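PDB 4YWO: mercuric reductase from Metallosphaera sedula, which probably reduces mercuric ion to elemental mercury with NADPH as electron donor and FAD as bound cofactor, working as a homodimer. Local coordinates for residues I288-D291 against D292-T296; I301-G305 against D306-G310. All coordinates share one frame; numbering follows the deposited sequence.

Contact 1 of 2, residues I288-D291 against D292-T296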
ATOM      1  N   ILE A 288      27.786 -17.869   7.059  1.00 17.41           N
ATOM      2  CA  ILE A 288      27.718 -18.995   8.011  1.00 15.96           C
ATOM      3  C   ILE A 288      26.781 -20.026   7.500  1.00 19.03           C
ATOM      4  O   ILE A 288      25.582 -19.754   7.186  1.00 19.52           O
ATOM      5  CB  ILE A 288      27.445 -18.557   9.446  1.00 17.60           C
ATOM      6  CG1 ILE A 288      28.637 -17.670   9.908  1.00 17.36           C
ATOM      7  CG2 ILE A 288      27.224 -19.728  10.378  1.00 18.27           C
ATOM      8  CD1 ILE A 288      28.476 -17.069  11.261  1.00 18.25           C
ATOM      9  N   LYS A 289      27.264 -21.255   7.457  1.00 17.61           N
ATOM     10  CA  LYS A 289      26.442 -22.460   7.123  1.00 20.87           C
ATOM     11  C   LYS A 289      25.568 -22.878   8.207  1.00 21.26           C
ATOM     12  O   LYS A 289      25.992 -23.198   9.339  1.00 20.04           O
ATOM     13  CB  LYS A 289      27.374 -23.610   6.742  1.00 22.98           C
ATOM     14  CG  LYS A 289      26.614 -24.861   6.230  1.00 29.25           C
ATOM     15  CD  LYS A 289      27.733 -25.728   5.623  1.00 35.16           C
ATOM     16  CE  LYS A 289      27.219 -26.848   4.764  1.00 41.04           C
ATOM     17  NZ  LYS A 289      26.201 -27.665   5.463  1.00 45.71           N
ATOM     18  N   VAL A 290      24.242 -22.848   7.925  1.00 19.76           N
ATOM     19  CA  VAL A 290      23.213 -23.225   8.867  1.00 18.85           C
ATOM     20  C   VAL A 290      22.148 -24.126   8.220  1.00 22.69           C
ATOM     21  O   VAL A 290      22.025 -24.114   6.977  1.00 24.07           O
ATOM     22  CB  VAL A 290      22.418 -22.053   9.563  1.00 19.65           C
ATOM     23  CG1 VAL A 290      23.344 -21.204  10.429  1.00 19.09           C
ATOM     24  CG2 VAL A 290      21.638 -21.200   8.511  1.00 18.16           C
ATOM     25  N   ASP A 291      21.460 -24.870   9.067  1.00 23.06           N
ATOM     26  CA  ASP A 291      20.277 -25.630   8.579  1.00 26.40           C
ATOM     27  C   ASP A 291      19.051 -24.721   8.537  1.00 25.41           C
ATOM     28  O   ASP A 291      19.175 -23.563   8.822  1.00 22.62           O
ATOM     29  CB  ASP A 291      20.085 -26.900   9.381  1.00 27.19           C
ATOM     30  CG  ASP A 291      19.712 -26.667  10.785  1.00 30.71           C
ATOM     31  OD1 ASP A 291      19.289 -25.560  11.170  1.00 25.75           O
ATOM     32  OD2 ASP A 291      19.808 -27.644  11.631  1.00 35.26           O
ATOM     33  N   ASP A 292      17.881 -25.203   8.136  1.00 24.51           N
ATOM     34  CA  ASP A 292      16.670 -24.331   8.154  1.00 29.11           C
ATOM     35  C   ASP A 292      16.231 -23.816   9.473  1.00 27.13           C
ATOM     36  O   ASP A 292      15.437 -22.909   9.498  1.00 28.18           O
ATOM     37  CB  ASP A 292      15.440 -25.158   7.712  1.00 35.53           C
ATOM     38  CG  ASP A 292      15.482 -25.524   6.348  1.00 49.52           C
ATOM     39  OD1 ASP A 292      16.401 -25.049   5.651  1.00 53.05           O
ATOM     40  OD2 ASP A 292      14.562 -26.290   5.960  1.00 64.79           O
ATOM     41  N   GLU A 293      16.694 -24.368  10.611  1.00 19.96           N
ATOM     42  CA  GLU A 293      16.358 -23.935  11.923  1.00 18.50           C
ATOM     43  C   GLU A 293      17.466 -22.927  12.510  1.00 14.95           C
ATOM     44  O   GLU A 293      17.355 -22.557  13.692  1.00 18.16           O
ATOM     45  CB  GLU A 293      16.232 -25.171  12.871  1.00 19.77           C
ATOM     46  CG  GLU A 293      15.163 -26.110  12.319  1.00 24.48           C
ATOM     47  CD  GLU A 293      15.021 -27.440  13.093  1.00 30.56           C
ATOM     48  OE1 GLU A 293      15.652 -27.570  14.149  1.00 26.69           O
ATOM     49  OE2 GLU A 293      14.215 -28.310  12.611  1.00 32.24           O
ATOM     50  N   LEU A 294      18.339 -22.583  11.591  1.00 16.94           N
ATOM     51  CA  LEU A 294      19.354 -21.514  11.767  1.00 16.91           C
ATOM     52  C   LEU A 294      20.512 -22.035  12.619  1.00 18.58           C
ATOM     53  O   LEU A 294      21.293 -21.253  13.218  1.00 16.56           O
ATOM     54  CB  LEU A 294      18.749 -20.268  12.413  1.00 17.99           C
ATOM     55  CG  LEU A 294      17.626 -19.682  11.510  1.00 19.92           C
ATOM     56  CD1 LEU A 294      16.971 -18.451  12.088  1.00 22.74           C
ATOM     57  CD2 LEU A 294      18.178 -19.397  10.118  1.00 20.33           C
ATOM     58  N   ARG A 295      20.555 -23.334  12.770  1.00 16.67           N
ATOM     59  CA  ARG A 295      21.610 -23.991  13.597  1.00 17.60           C
ATOM     60  C   ARG A 295      22.826 -24.295  12.795  1.00 17.17           C
ATOM     61  O   ARG A 295      22.785 -24.827  11.659  1.00 18.84           O
ATOM     62  CB  ARG A 295      20.997 -25.292  14.188  1.00 20.05           C
ATOM     63  CG  ARG A 295      21.784 -25.922  15.333  1.00 21.17           C
ATOM     64  CD  ARG A 295      21.059 -27.246  15.795  1.00 21.66           C
ATOM     65  NE  ARG A 295      19.683 -26.930  16.261  1.00 23.41           N
ATOM     66  CZ  ARG A 295      18.506 -27.153  15.579  1.00 22.62           C
ATOM     67  NH1 ARG A 295      18.489 -27.699  14.374  1.00 25.59           N
ATOM     68  NH2 ARG A 295      17.357 -26.808  16.107  1.00 26.83           N
ATOM     69  N   THR A 296      24.030 -23.990  13.321  1.00 16.67           N
ATOM     70  CA  THR A 296      25.260 -24.257  12.602  1.00 16.99           C
ATOM     71  C   THR A 296      25.659 -25.763  12.799  1.00 18.62           C
ATOM     72  O   THR A 296      24.983 -26.478  13.499  1.00 21.48           O
ATOM     73  CB  THR A 296      26.480 -23.403  13.155  1.00 16.79           C
ATOM     74  OG1 THR A 296      26.845 -23.772  14.504  1.00 18.46           O
ATOM     75  CG2 THR A 296      26.185 -21.891  13.093  1.00 17.00           C
TER
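Asp291 and Arg295 meet through three bonds, by backbone and by side chain, across a type I beta turn that runs from Asp291 to Leu294. The turn lies in the loop leading to strand 301-303 of the FAD-binding, Rossmann-type domain. At its base Asp291 N donates to Arg295 O (2.9 Å), and Leu294 N closes the turn on Asp291 O. The CG of Asp291 stands between the backbone N and the carbonyl carbon (chi1 67°), which puts the carboxylate beside the amides of Glu293 and Arg295. CB lies against Asp292 N. OD1 is gripped by these two amides from opposite faces of the carboxylate: Glu293 N at 2.9 Å and Arg295 N at 3.0 Å, each well out of the plane. These two bonds fix the rotation of the group and leave OD2 directed at the guanidinium. There Arg295 NH1 forms a salt bridge with Asp291 OD2, weak as a hydrogen bond because it bends to 124°; the two flat groups stand 76° apart. Arg295 gets back to its own turn because its chain bends at chi3, and Tyr302 OH takes its NE. Beyond the turn, Val290 lays CG1 on Leu294 O, and Ile288 CG2 rests on Thr296 CG2 at 3.6 Å. The Leu294 side chain packs on Gln320, Ile323 and Ala324 of helix 314-330. Glu293, also held by His333, completes the salt-bridge network: its OE1, in the guanidinium plane, receives Arg295 NH2 (2.7 Å) nearly along its C-O axis and NH1 (2.8 Å) from out of the carboxylate plane.

Contact 2 of 2, residues I301-G305 against D306-G310. With FAD (flavin-adenine dinucleotide), chain B.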
ATOM      1  N   ILE A 301      25.324 -23.411  18.610  1.00 14.60           N
ATOM      2  CA  ILE A 301      25.597 -22.083  17.927  1.00 14.82           C
ATOM      3  C   ILE A 301      24.602 -22.000  16.758  1.00 15.42           C
ATOM      4  O   ILE A 301      24.545 -22.873  15.869  1.00 16.13           O
ATOM      5  CB  ILE A 301      27.026 -21.926  17.477  1.00 16.23           C
ATOM      6  CG1 ILE A 301      27.926 -22.041  18.682  1.00 18.13           C
ATOM      7  CG2 ILE A 301      27.220 -20.593  16.737  1.00 16.23           C
ATOM      8  CD1 ILE A 301      29.399 -21.877  18.376  1.00 20.46           C
ATOM      9  N   TYR A 302      23.869 -20.866  16.778  1.00 15.94           N
ATOM     10  CA  TYR A 302      22.909 -20.524  15.716  1.00 15.63           C
ATOM     11  C   TYR A 302      23.421 -19.205  15.112  1.00 17.80           C
ATOM     12  O   TYR A 302      24.324 -18.516  15.652  1.00 15.22           O
ATOM     13  CB  TYR A 302      21.583 -20.318  16.379  1.00 15.69           C
ATOM     14  CG  TYR A 302      20.941 -21.595  16.875  1.00 18.62           C
ATOM     15  CD1 TYR A 302      21.360 -22.131  18.069  1.00 18.26           C
ATOM     16  CD2 TYR A 302      19.854 -22.136  16.245  1.00 20.56           C
ATOM     17  CE1 TYR A 302      20.785 -23.296  18.543  1.00 21.94           C
ATOM     18  CE2 TYR A 302      19.275 -23.319  16.695  1.00 23.56           C
ATOM     19  CZ  TYR A 302      19.704 -23.831  17.865  1.00 22.95           C
ATOM     20  OH  TYR A 302      19.195 -24.985  18.453  1.00 25.05           O
ATOM     21  N   ALA A 303      22.842 -18.845  13.953  1.00 16.56           N
ATOM     22  CA  ALA A 303      23.272 -17.595  13.287  1.00 14.26           C
ATOM     23  C   ALA A 303      22.033 -16.946  12.598  1.00 15.95           C
ATOM     24  O   ALA A 303      21.083 -17.638  12.290  1.00 16.09           O
ATOM     25  CB  ALA A 303      24.344 -17.825  12.331  1.00 17.66           C
ATOM     26  N   ALA A 304      22.088 -15.647  12.378  1.00 14.09           N
ATOM     27  CA  ALA A 304      20.881 -14.921  11.899  1.00 13.39           C
ATOM     28  C   ALA A 304      21.355 -13.666  11.202  1.00 15.02           C
ATOM     29  O   ALA A 304      22.364 -13.043  11.612  1.00 14.03           O
ATOM     30  CB  ALA A 304      20.012 -14.574  13.047  1.00 13.75           C
ATOM     31  N   GLY A 305      20.589 -13.253  10.178  1.00 14.43           N
ATOM     32  CA  GLY A 305      20.865 -12.000   9.511  1.00 14.70           C
ATOM     33  C   GLY A 305      21.792 -12.084   8.342  1.00 14.72           C
ATOM     34  O   GLY A 305      21.993 -13.115   7.654  1.00 15.80           O
ATOM     35  N   ASP A 306      22.425 -10.924   7.999  1.00 14.25           N
ATOM     36  CA  ASP A 306      23.204 -10.856   6.817  1.00 14.81           C
ATOM     37  C   ASP A 306      24.429 -11.753   6.857  1.00 15.76           C
ATOM     38  O   ASP A 306      24.930 -12.133   5.784  1.00 15.41           O
ATOM     39  CB  ASP A 306      23.786  -9.430   6.636  1.00 16.65           C
ATOM     40  CG  ASP A 306      22.821  -8.383   6.219  1.00 20.83           C
ATOM     41  OD1 ASP A 306      21.637  -8.675   6.044  1.00 20.23           O
ATOM     42  OD2 ASP A 306      23.335  -7.205   6.033  1.00 21.60           O
ATOM     43  N   VAL A 307      24.832 -12.118   8.053  1.00 15.46           N
ATOM     44  CA  VAL A 307      26.059 -13.020   8.200  1.00 14.84           C
ATOM     45  C   VAL A 307      25.783 -14.400   7.556  1.00 16.77           C
ATOM     46  O   VAL A 307      26.712 -15.146   7.218  1.00 16.26           O
ATOM     47  CB  VAL A 307      26.474 -13.183   9.647  1.00 14.20           C
ATOM     48  CG1 VAL A 307      25.561 -14.089  10.443  1.00 15.19           C
ATOM     49  CG2 VAL A 307      27.939 -13.737   9.760  1.00 15.52           C
ATOM     50  N   LEU A 308      24.498 -14.722   7.309  1.00 16.31           N
ATOM     51  CA  LEU A 308      24.174 -16.006   6.572  1.00 16.61           C
ATOM     52  C   LEU A 308      24.496 -15.952   5.084  1.00 18.84           C
ATOM     53  O   LEU A 308      24.564 -16.983   4.402  1.00 21.04           O
ATOM     54  CB  LEU A 308      22.701 -16.356   6.805  1.00 16.24           C
ATOM     55  CG  LEU A 308      22.323 -16.516   8.210  1.00 17.78           C
ATOM     56  CD1 LEU A 308      20.851 -16.837   8.429  1.00 19.27           C
ATOM     57  CD2 LEU A 308      23.086 -17.595   8.978  1.00 20.91           C
ATOM     58  N   GLY A 309      24.679 -14.770   4.515  1.00 18.71           N
ATOM     59  CA  GLY A 309      25.026 -14.698   3.110  1.00 20.07           C
ATOM     60  C   GLY A 309      23.862 -14.938   2.162  1.00 24.61           C
ATOM     61  O   GLY A 309      24.086 -15.217   0.986  1.00 29.03           O
ATOM     62  N   GLY A 310      22.659 -14.871   2.719  1.00 22.78           N
ATOM     63  CA  GLY A 310      21.362 -15.064   1.958  1.00 23.43           C
ATOM     64  C   GLY A 310      20.813 -13.683   1.602  1.00 19.89           C
ATOM     65  O   GLY A 310      21.554 -12.765   1.220  1.00 22.60           O
TER
HETATM   66  PA  FAD B 501      24.206  -5.812  11.250  1.00 17.78           P
HETATM   67  O1A FAD B 501      23.106  -4.864  11.666  1.00 19.64           O
HETATM   68  O2A FAD B 501      25.396  -5.293  10.480  1.00 18.26           O
HETATM   69  O5B FAD B 501      24.747  -6.565  12.566  1.00 17.74           O
HETATM   70  C5B FAD B 501      26.144  -6.623  12.844  1.00 17.11           C
HETATM   71  C4B FAD B 501      26.449  -5.796  14.087  1.00 17.73           C
HETATM   72  O4B FAD B 501      27.171  -6.592  15.031  1.00 19.23           O
HETATM   73  C3B FAD B 501      27.303  -4.585  13.748  1.00 20.09           C
HETATM   74  O3B FAD B 501      26.614  -3.384  14.106  1.00 25.99           O
HETATM   75  C2B FAD B 501      28.573  -4.720  14.565  1.00 19.08           C
HETATM   76  O2B FAD B 501      28.706  -3.604  15.450  1.00 23.94           O
HETATM   77  C1B FAD B 501      28.432  -6.006  15.364  1.00 18.32           C
HETATM   78  N9A FAD B 501      29.529  -6.940  15.006  1.00 17.10           N
HETATM   79  C8A FAD B 501      29.868  -7.315  13.759  1.00 16.71           C
HETATM   80  N7A FAD B 501      30.915  -8.179  13.775  1.00 19.54           N
HETATM   81  C5A FAD B 501      31.264  -8.367  15.062  1.00 17.10           C
HETATM   82  C6A FAD B 501      32.287  -9.157  15.786  1.00 17.35           C
HETATM   83  N6A FAD B 501      33.171  -9.939  15.119  1.00 20.32           N
HETATM   84  N1A FAD B 501      32.310  -9.072  17.135  1.00 18.49           N
HETATM   85  C2A FAD B 501      31.437  -8.299  17.809  1.00 19.44           C
HETATM   86  N3A FAD B 501      30.484  -7.557  17.217  1.00 19.50           N
HETATM   87  C4A FAD B 501      30.347  -7.548  15.869  1.00 17.83           C
HETATM   88  N1  FAD B 501      17.025  -3.765   4.178  1.00 16.17           N
HETATM   89  C2  FAD B 501      15.681  -3.602   4.087  1.00 19.73           C
HETATM   90  O2  FAD B 501      14.937  -4.529   4.474  1.00 18.81           O
HETATM   91  N3  FAD B 501      15.117  -2.484   3.596  1.00 18.22           N
HETATM   92  C4  FAD B 501      15.844  -1.448   3.162  1.00 22.99           C
HETATM   93  O4  FAD B 501      15.289  -0.422   2.711  1.00 24.59           O
HETATM   94  C4X FAD B 501      17.322  -1.545   3.227  1.00 19.87           C
HETATM   95  N5  FAD B 501      18.127  -0.544   2.808  1.00 19.22           N
HETATM   96  C5X FAD B 501      19.473  -0.663   2.880  1.00 17.24           C
HETATM   97  C6  FAD B 501      20.281   0.381   2.443  1.00 16.55           C
HETATM   98  C7  FAD B 501      21.665   0.267   2.514  1.00 17.65           C
HETATM   99  C7M FAD B 501      22.538   1.399   2.040  1.00 18.69           C
HETATM  100  C8  FAD B 501      22.284  -0.971   3.057  1.00 18.79           C
HETATM  101  C8M FAD B 501      23.784  -1.091   3.133  1.00 18.68           C
HETATM  102  C9  FAD B 501      21.481  -2.017   3.495  1.00 16.81           C
HETATM  103  C9A FAD B 501      20.097  -1.903   3.425  1.00 17.00           C
HETATM  104  N10 FAD B 501      19.275  -2.958   3.866  1.00 16.62           N
HETATM  105  C10 FAD B 501      17.879  -2.801   3.777  1.00 17.59           C
HETATM  106  C1' FAD B 501      19.858  -4.189   4.405  1.00 16.27           C
HETATM  107  C2' FAD B 501      19.753  -4.177   5.926  1.00 18.32           C
HETATM  108  O2' FAD B 501      20.295  -2.953   6.432  1.00 21.07           O
HETATM  109  C3' FAD B 501      20.504  -5.355   6.534  1.00 20.35           C
HETATM  110  O3' FAD B 501      20.073  -6.570   5.911  1.00 21.49           O
HETATM  111  C4' FAD B 501      20.261  -5.441   8.036  1.00 20.13           C
HETATM  112  O4' FAD B 501      20.863  -4.316   8.683  1.00 23.83           O
HETATM  113  C5' FAD B 501      20.841  -6.728   8.611  1.00 18.28           C
HETATM  114  O5' FAD B 501      21.106  -6.551  10.001  1.00 17.38           O
HETATM  115  P   FAD B 501      22.079  -7.566  10.783  1.00 15.20           P
HETATM  116  O1P FAD B 501      21.869  -7.372  12.266  1.00 14.88           O
HETATM  117  O2P FAD B 501      21.922  -8.938  10.173  1.00 14.52           O
HETATM  118  O3P FAD B 501      23.542  -7.012  10.405  1.00 15.00           O
HETATM  119  O   HOH W   1      23.928 -10.949  10.721  1.00 13.62           O
HETATM  120  O   HOH W   2      21.108 -13.561   4.964  1.00 23.16           O
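FAD O2P, on the pyrophosphate, is held by Asp306 N, which donates a nearly straight bond of 3.0 Å, and by water 1, which donates a second at 2.9 Å. The same water gives its other proton to Ala304 O and accepts from Val307 N, so one water ties both sides of the bend to the phosphate. Gly305, with a positive phi of 90°, brings its CA within 3.3 Å of O2P. The carboxylate of Asp306 serves the ribityl chain: with CG beside its own backbone N (chi1 -73°), OD1 accepts from FAD O3' at 2.6 Å, while OD2 is taken by Ser146 OG. One residue thus grips the cofactor at two places, the phosphate through its amide and the sugar alcohol through its acid. This is the Gly-Asp found in the second FAD-binding motif of the pyridine nucleotide-disulfide oxidoreductases, where strand 301-303, at the edge of the parallel sheet, runs into a short 3-10 turn. The turn is closed by Leu308 N on Gly305 O (3.0 Å), a bond that meets the oxygen from above its carbonyl plane. Water 2 lies 2.9 Å from Gly305 O and is weakly bonded by Gly310 N. Leu308 folds back over the end of the strand: its CB and CG lean on Gly305 O, CD1 lies over Ala304 CA, and CD2 presses on Ala303 CB at 3.6 Å. Gln320 of helix 314-330 flanks Leu308 and takes the amide of Gly305. Val307 turns CG1 between its backbone N and carbonyl carbon (chi1 74°) and sets that methyl 3.6 Å from Ala304 O.

From the N terminus, residues 288-291 run up to the turn of contact 1, and residues 292-296 bring the chain back; this loop closes before strand 301-303 begins, so the two contacts follow in series, neither nested nor crossed. The strand then leads into contact 2, which closes the 3-10 bend at the cofactor. Their centres lie 8 Å apart, and two probable hydrogen bonds join them: Thr296 OG1 to Ile301 O at 2.8 Å, and Ile288 N to Val307 O at 2.9 Å. Leu294 O packs on Tyr302 CB. Contact 1 thus flanks the edge strand of the parallel sheet, and contact 2 joins that strand to FAD and helix 314-330.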